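Local coordinates for protein HTPA Reductase (Selaginella moellendorffii, PDB 5U5I) that probably catalyses the NAD(P)H-dependent reduction of 4-hydroxy-tetrahydrodipicolinate to tetrahydrodipicolinate in the diaminopimelate route to lysine, at residues Q156-H161 and M201-V206. Residues are numbered along the deposited sequence; the frame is centred on the assembly and turned at random.
Sequences QVTESH and MTRMGV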
# COMPACT_ATOMS: atom_id res chain seq x y z
N GLN B 156 -2.81 5.60 13.74
CA GLN B 156 -1.68 5.64 14.69
C GLN B 156 -0.40 5.29 13.91
O GLN B 156 -0.37 4.31 13.16
CB GLN B 156 -1.86 4.62 15.81
CG GLN B 156 -3.08 4.85 16.69
CD GLN B 156 -3.42 3.64 17.55
OE1 GLN B 156 -4.58 3.30 17.71
NE2 GLN B 156 -2.40 2.99 18.11
N VAL B 157 0.66 6.10 14.09
CA VAL B 157 1.97 5.84 13.47
C VAL B 157 3.04 5.84 14.56
O VAL B 157 3.20 6.83 15.28
CB VAL B 157 2.35 6.89 12.41
CG1 VAL B 157 3.70 6.57 11.78
CG2 VAL B 157 1.27 6.99 11.34
N THR B 158 3.75 4.73 14.67
CA THR B 158 4.85 4.63 15.62
C THR B 158 6.13 4.19 14.90
O THR B 158 6.12 3.39 13.96
CB THR B 158 4.48 3.75 16.85
OG1 THR B 158 5.64 3.60 17.68
CG2 THR B 158 4.00 2.37 16.45
N GLU B 159 7.25 4.75 15.34
CA GLU B 159 8.49 4.73 14.58
C GLU B 159 9.68 4.62 15.54
O GLU B 159 9.72 5.30 16.57
CB GLU B 159 8.52 6.00 13.73
CG GLU B 159 9.70 6.19 12.82
CD GLU B 159 10.77 7.08 13.43
OE1 GLU B 159 11.55 6.58 14.27
OE2 GLU B 159 10.84 8.28 13.08
N SER B 160 10.63 3.75 15.20
CA SER B 160 11.82 3.52 16.02
C SER B 160 13.10 3.48 15.19
O SER B 160 13.23 2.68 14.26
CB SER B 160 11.68 2.23 16.83
OG SER B 160 12.82 2.00 17.63
N HIS B 161 14.05 4.35 15.56
CA HIS B 161 15.39 4.41 14.99
C HIS B 161 16.39 4.53 16.16
O HIS B 161 16.00 4.76 17.31
CB HIS B 161 15.53 5.63 14.06
CG HIS B 161 14.88 5.47 12.72
ND1 HIS B 161 13.52 5.57 12.52
CD2 HIS B 161 15.42 5.24 11.50
CE1 HIS B 161 13.25 5.38 11.24
NE2 HIS B 161 14.38 5.19 10.60
N MSE B 201 13.37 -2.44 22.45
CA MSE B 201 13.43 -3.91 22.60
C MSE B 201 12.06 -4.50 22.90
O MSE B 201 11.58 -5.35 22.14
CB MSE B 201 14.43 -4.28 23.69
CG MSE B 201 15.86 -3.89 23.29
SE MSE B 201 17.21 -4.95 24.25
CE MSE B 201 16.79 -6.56 23.16
N THR B 202 11.42 -4.05 23.97
CA THR B 202 10.19 -4.70 24.46
C THR B 202 8.97 -4.41 23.59
O THR B 202 8.29 -5.33 23.14
CB THR B 202 9.88 -4.33 25.93
OG1 THR B 202 9.63 -2.92 26.03
CG2 THR B 202 11.03 -4.73 26.86
N ARG B 203 8.72 -3.12 23.34
CA ARG B 203 7.55 -2.70 22.56
C ARG B 203 7.69 -2.97 21.06
O ARG B 203 6.72 -3.40 20.43
CB ARG B 203 7.23 -1.22 22.79
CG ARG B 203 5.92 -0.78 22.16
CD ARG B 203 5.68 0.71 22.33
NE ARG B 203 4.67 1.21 21.40
CZ ARG B 203 4.25 2.47 21.34
NH1 ARG B 203 3.33 2.82 20.45
NH2 ARG B 203 4.74 3.39 22.18
N MSE B 204 8.86 -2.70 20.48
CA MSE B 204 9.02 -2.75 19.01
C MSE B 204 9.69 -4.01 18.50
O MSE B 204 9.66 -4.26 17.29
CB MSE B 204 9.77 -1.52 18.49
CG MSE B 204 9.22 -0.17 18.95
SE MSE B 204 7.45 0.21 18.15
CE MSE B 204 7.94 0.53 16.28
N GLY B 205 10.29 -4.81 19.38
CA GLY B 205 10.98 -6.04 18.97
C GLY B 205 12.32 -5.82 18.26
O GLY B 205 12.74 -6.66 17.46
N VAL B 206 13.00 -4.71 18.55
CA VAL B 206 14.31 -4.42 17.97
C VAL B 206 15.34 -5.30 18.69
O VAL B 206 15.47 -5.18 19.91
CB VAL B 206 14.70 -2.93 18.14
CG1 VAL B 206 16.09 -2.66 17.57
CG2 VAL B 206 13.67 -2.01 17.48
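In the C-terminal domain of this DapB-family reductase, Thr158 and Ser160 on strand 154-161 pack against the end of helix 197-202 and the residues that follow it, 203-206. The strand lies between strands 192-194 and 214-222 of a mixed sheet, and segment 201-206 packs on its Thr158 and Ser160 side. Met204, present as selenomethionine, fills the middle of the contact. Its chain bends at chi2 and chi3 (-69° and -70°), which folds the end of the side chain over the strand. Its SE meets Thr158 tip to tip, 3.9 Å from OG1. Its CG rests 4.0 Å from Ser160 CB, and its CE is 4.1 Å from the same carbon. Arg203 runs out extended, with CG anti to the backbone N (chi1 -172°). Thr158 OG1 sits over one face of its guanidinium, 3.7 Å from NH1, and makes no hydrogen bond with it. The guanidinium has a salt bridge to Glu199 through NH2 and a long, weak ion pair to Glu192. At the other end, Val206 CG2 touches Ser160 OG at 4.1 Å. That hydroxyl is hydrogen-bonded to His214 of the adjacent strand. Glu159 and His161 start their side chains away from segment 201-206. There His161 ND1 donates to Glu159 OE1 at 2.8 Å, from above the carboxylate plane, and Arg195 forms a salt bridge to the same oxygen. Thr158 OG1 is buried with no polar partner in the model. No hydrogen bond joins the two segments; between them the contact therefore rests on van der Waals packing centred on Met204.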